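Local coordinates for succinate-semialdehyde dehydrogenase (Streptococcus pyogenes MGAS1882, PDB 4OGD), which probably oxidises succinic semialdehyde to succinate, passing the hydride to NADP+ as its cofactor, as an enzyme of the aldehyde dehydrogenase family, at residues Gln190-Ile195 / Ala216-Lys221; Lys267-Leu272 / Asp277-Leu282. One frame throughout, in Å; residues are numbered along the deposited sequence.

Interaction 1: residues Gln190-Ile195 / Ala216-Lys221; sequences QVSQVI and AEEAGK
Ile195 meets Glu218 and Ala219 across two neighbouring helices. Its CG2 methyl makes the closest approach, 3.6 Å from Ala219 CA, and so lies against the backbone of the second helix. The same methyl is 4.2 Å from Ala219 CB. Glu218 CG is 3.9 Å from both Ile195 CD1 and Ile195 CG2, so the aliphatic part of the glutamate packs on both branches of the isoleucine. Glu218 has CG anti to the backbone N (chi1 -177°), which sends the chain toward helix 188-196. A bend at chi2 (68°) then turns the carboxylate toward Ser192. There the contact is looser: Glu218 CD is 4.1 Å from Ser192 CB. Ser192 OG makes a weak hydrogen bond to Tyr188 O, one turn back in its own helix. Glu218 O accepts a bond from Asn222 ND2, and Lys224 NZ bonds to Ile195 O, so the residues after the second helix tie into both segments. The short helical segments approach to 9.6 Å between axes and run at 36° to each other. Ile215, earlier in helix 209-221, also touches Ile195. Ala216 packs on Gly220 of the second subunit and Lys221 on its Glu217. Ala219 also touches Thr226 on strand 225-229. Both helices flank the six-stranded sheet that holds strands 200-206 and 225-229, consistent with the Rossmann fold of the cofactor-binding part.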
# COMPACT_ATOMS: atom_id res chain seq x y z
N GLN A 190 3.90 14.35 18.72
CA GLN A 190 4.17 13.01 19.21
C GLN A 190 3.78 11.96 18.17
O GLN A 190 4.45 10.93 18.05
CB GLN A 190 3.46 12.76 20.55
CG GLN A 190 4.14 13.47 21.73
CD GLN A 190 3.33 13.38 23.01
OE1 GLN A 190 2.13 13.68 23.02
NE2 GLN A 190 3.98 12.97 24.09
N VAL A 191 2.71 12.22 17.42
CA VAL A 191 2.31 11.31 16.35
C VAL A 191 3.45 11.19 15.34
O VAL A 191 3.78 10.09 14.89
CB VAL A 191 1.02 11.77 15.64
CG1 VAL A 191 0.76 10.92 14.41
CG2 VAL A 191 -0.16 11.68 16.59
N SER A 192 4.06 12.32 14.99
CA SER A 192 5.18 12.30 14.04
C SER A 192 6.33 11.44 14.55
O SER A 192 6.97 10.72 13.78
CB SER A 192 5.66 13.72 13.75
OG SER A 192 4.63 14.47 13.16
N GLN A 193 6.60 11.53 15.85
CA GLN A 193 7.64 10.71 16.47
C GLN A 193 7.29 9.22 16.40
O GLN A 193 8.16 8.39 16.15
CB GLN A 193 7.84 11.11 17.92
CG GLN A 193 8.36 12.52 18.13
CD GLN A 193 8.38 12.91 19.60
OE1 GLN A 193 7.62 13.77 20.03
NE2 GLN A 193 9.24 12.25 20.37
N VAL A 194 6.02 8.90 16.61
CA VAL A 194 5.57 7.51 16.52
C VAL A 194 5.82 6.97 15.11
O VAL A 194 6.35 5.87 14.94
CB VAL A 194 4.08 7.36 16.94
CG1 VAL A 194 3.58 5.94 16.66
CG2 VAL A 194 3.92 7.68 18.43
N ILE A 195 5.49 7.76 14.10
CA ILE A 195 5.65 7.34 12.71
C ILE A 195 7.12 7.14 12.35
O ILE A 195 7.47 6.24 11.58
CB ILE A 195 4.97 8.33 11.76
CG1 ILE A 195 3.47 8.37 12.05
CG2 ILE A 195 5.20 7.93 10.29
CD1 ILE A 195 2.67 9.39 11.21
N ALA A 216 0.19 10.54 5.74
CA ALA A 216 0.82 9.77 4.67
C ALA A 216 2.14 10.40 4.25
O ALA A 216 3.09 9.70 3.87
CB ALA A 216 -0.13 9.62 3.48
N GLU A 217 2.20 11.73 4.29
CA GLU A 217 3.45 12.43 4.00
C GLU A 217 4.54 12.05 5.00
O GLU A 217 5.67 11.74 4.61
CB GLU A 217 3.22 13.95 3.99
CG GLU A 217 4.46 14.78 3.71
CD GLU A 217 4.21 16.28 3.82
OE1 GLU A 217 3.04 16.69 3.84
OE2 GLU A 217 5.20 17.04 3.88
N GLU A 218 4.19 12.03 6.29
CA GLU A 218 5.13 11.68 7.34
C GLU A 218 5.53 10.20 7.24
O GLU A 218 6.69 9.84 7.44
CB GLU A 218 4.54 12.01 8.72
CG GLU A 218 5.47 11.75 9.89
CD GLU A 218 6.68 12.68 9.93
OE1 GLU A 218 6.56 13.84 9.47
OE2 GLU A 218 7.74 12.26 10.44
N ALA A 219 4.56 9.34 6.93
CA ALA A 219 4.86 7.92 6.75
C ALA A 219 5.82 7.70 5.59
O ALA A 219 6.76 6.91 5.70
CB ALA A 219 3.58 7.13 6.54
N GLY A 220 5.60 8.39 4.47
CA GLY A 220 6.47 8.23 3.32
C GLY A 220 7.89 8.66 3.63
O GLY A 220 8.85 7.97 3.26
N LYS A 221 8.03 9.78 4.33
CA LYS A 221 9.34 10.27 4.76
C LYS A 221 10.12 9.19 5.51
O LYS A 221 11.35 9.10 5.42
CB LYS A 221 9.15 11.51 5.65
CG LYS A 221 10.43 12.17 6.15
CD LYS A 221 10.09 13.41 6.97
CE LYS A 221 11.32 14.04 7.61
NZ LYS A 221 11.01 15.40 8.15

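Interaction 2: residues Lys267-Leu272 / Asp277-Leu282; sequences KRFIVL and DRFKEL
Phe279 carries the helix side of this contact, and Phe269 and Val271 receive it on the strand. The end of the Phe279 ring comes over one face of the Phe269 ring. Phe279 CZ stands 3.5 Å above that plane, near the edge of the ring rather than over its centre, and is 3.6 Å from Phe269 CD1. The neighbouring ring atom, Phe279 CE2, reaches back to Phe269 CB, also at 3.6 Å. The two ring planes are inclined at 53° and their centroids are 5.1 Å apart. The pair is therefore oblique, neither a parallel stack nor a T-shaped one.

Val271 meets Phe279 nearer the helix backbone. Its CG2 methyl is 4.0 Å from Phe279 CB, while the ring tip goes on to Phe269. One phenylalanine thus spans two strand residues, Phe269 and Val271, whose side chains leave the strand on the same face. Phe279 CG lies trans to its own N (chi1 -171°), which carries the ring from the helix to the strand. The contact is buried and made wholly of apolar groups.

More hydrophobic residues close in around it. Phe236 of strand 235-238 meets the Phe269 ring edge-to-face, and Leu251 of helix 244-256 also touches Phe269. Ile238 packs on Phe279, and Ile368 of strand 365-371 touches Val271. Strand 268-272 is an inner strand of the seven-stranded sheet, between strands 365-371 and 235-238. Helix 276-288 follows it after a short connection and packs back over one face. This is the strand-then-helix packing of an alpha/beta sheet, consistent with the catalytic domain of aldehyde dehydrogenases.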
# COMPACT_ATOMS: atom_id res chain seq x y z
N LYS A 267 -24.37 11.39 -0.82
CA LYS A 267 -24.26 12.85 -0.81
C LYS A 267 -24.70 13.52 -2.10
O LYS A 267 -25.15 14.67 -2.07
CB LYS A 267 -22.85 13.29 -0.42
CG LYS A 267 -22.39 12.71 0.90
CD LYS A 267 -21.27 13.54 1.52
CE LYS A 267 -20.81 12.94 2.86
NZ LYS A 267 -19.74 11.89 2.67
N ARG A 268 -24.56 12.84 -3.22
CA ARG A 268 -24.99 13.41 -4.50
C ARG A 268 -26.05 12.52 -5.13
O ARG A 268 -25.74 11.47 -5.68
CB ARG A 268 -23.82 13.57 -5.48
CG ARG A 268 -22.71 14.52 -5.02
CD ARG A 268 -21.60 14.65 -6.09
NE ARG A 268 -20.89 13.38 -6.23
CZ ARG A 268 -20.44 12.88 -7.37
NH1 ARG A 268 -20.62 13.55 -8.51
NH2 ARG A 268 -19.82 11.72 -7.38
N PHE A 269 -27.31 12.94 -5.05
CA PHE A 269 -28.36 12.22 -5.74
C PHE A 269 -28.35 12.65 -7.19
O PHE A 269 -28.45 13.84 -7.48
CB PHE A 269 -29.72 12.53 -5.11
CG PHE A 269 -29.90 11.92 -3.75
CD1 PHE A 269 -30.10 10.55 -3.61
CD2 PHE A 269 -29.87 12.71 -2.60
CE1 PHE A 269 -30.28 9.97 -2.36
CE2 PHE A 269 -30.04 12.13 -1.33
CZ PHE A 269 -30.25 10.76 -1.22
N ILE A 270 -28.22 11.70 -8.09
CA ILE A 270 -28.19 12.01 -9.52
C ILE A 270 -29.48 11.50 -10.15
O ILE A 270 -29.76 10.30 -10.12
CB ILE A 270 -26.94 11.41 -10.16
CG1 ILE A 270 -25.69 12.00 -9.50
CG2 ILE A 270 -26.91 11.70 -11.65
CD1 ILE A 270 -24.38 11.49 -10.08
N VAL A 271 -30.28 12.42 -10.69
CA VAL A 271 -31.63 12.09 -11.14
C VAL A 271 -31.87 12.58 -12.56
O VAL A 271 -31.41 13.65 -12.95
CB VAL A 271 -32.68 12.66 -10.15
CG1 VAL A 271 -32.64 14.17 -10.14
CG2 VAL A 271 -34.07 12.19 -10.51
N LEU A 272 -32.57 11.77 -13.35
CA LEU A 272 -32.89 12.13 -14.73
C LEU A 272 -33.92 13.27 -14.78
O LEU A 272 -34.76 13.39 -13.89
CB LEU A 272 -33.37 10.88 -15.48
CG LEU A 272 -32.28 9.81 -15.57
CD1 LEU A 272 -32.85 8.43 -15.82
CD2 LEU A 272 -31.31 10.18 -16.67
N ASP A 277 -38.50 16.74 -10.70
CA ASP A 277 -39.49 17.34 -9.81
C ASP A 277 -40.04 16.32 -8.82
O ASP A 277 -40.23 16.62 -7.64
CB ASP A 277 -40.63 17.96 -10.62
CG ASP A 277 -40.25 19.28 -11.26
OD1 ASP A 277 -39.20 19.85 -10.89
OD2 ASP A 277 -41.01 19.75 -12.12
N ARG A 278 -40.28 15.11 -9.30
CA ARG A 278 -40.77 14.02 -8.47
C ARG A 278 -39.79 13.69 -7.34
O ARG A 278 -40.20 13.50 -6.20
CB ARG A 278 -41.04 12.78 -9.33
CG ARG A 278 -41.63 11.61 -8.57
CD ARG A 278 -41.70 10.40 -9.47
NE ARG A 278 -42.33 9.27 -8.80
CZ ARG A 278 -42.51 8.09 -9.36
NH1 ARG A 278 -42.10 7.87 -10.60
NH2 ARG A 278 -43.10 7.12 -8.68
N PHE A 279 -38.50 13.65 -7.66
CA PHE A 279 -37.52 13.37 -6.62
C PHE A 279 -37.35 14.53 -5.63
O PHE A 279 -37.15 14.29 -4.43
CB PHE A 279 -36.17 12.97 -7.21
CG PHE A 279 -35.20 12.49 -6.18
CD1 PHE A 279 -35.35 11.22 -5.63
CD2 PHE A 279 -34.18 13.31 -5.72
CE1 PHE A 279 -34.48 10.78 -4.65
CE2 PHE A 279 -33.31 12.86 -4.74
CZ PHE A 279 -33.46 11.59 -4.21
N LYS A 280 -37.42 15.77 -6.10
CA LYS A 280 -37.35 16.92 -5.20
C LYS A 280 -38.45 16.79 -4.16
O LYS A 280 -38.21 16.95 -2.97
CB LYS A 280 -37.54 18.24 -5.95
CG LYS A 280 -36.32 18.74 -6.71
CD LYS A 280 -36.37 20.25 -6.91
CE LYS A 280 -37.72 20.69 -7.47
NZ LYS A 280 -37.71 22.13 -7.88
N GLU A 281 -39.65 16.47 -4.63
CA GLU A 281 -40.78 16.31 -3.72
C GLU A 281 -40.63 15.13 -2.77
O GLU A 281 -40.98 15.22 -1.59
CB GLU A 281 -42.08 16.21 -4.51
CG GLU A 281 -42.60 17.57 -4.92
CD GLU A 281 -42.57 18.54 -3.75
OE1 GLU A 281 -41.92 19.61 -3.88
OE2 GLU A 281 -43.18 18.24 -2.70
N LEU A 282 -40.12 14.02 -3.29
CA LEU A 282 -39.94 12.82 -2.47
C LEU A 282 -38.89 13.04 -1.39
O LEU A 282 -39.12 12.70 -0.22
CB LEU A 282 -39.56 11.63 -3.34
CG LEU A 282 -39.36 10.32 -2.58
CD1 LEU A 282 -40.64 9.93 -1.88
CD2 LEU A 282 -38.92 9.22 -3.53

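How the interactions relate
Both segments of interaction 1 precede those of interaction 2 in the sequence. Their centres are 43 Å apart, on opposite sides of the chain's centre, and their nearest atoms are about 20 Å apart. They share no helix, strand or sheet. Interaction 1 joins two helices whose neighbouring strands, 200-206 and 225-229, belong to the six-stranded sheet, consistent with the Rossmann-type cofactor-binding part of the family fold. Interaction 2 joins a strand of the seven-stranded sheet to the helix after it. Segment 216-221 also reaches the second subunit; interaction 2 has no other chain against it. The two contacts thus belong to separate layered alpha/beta units of one chain.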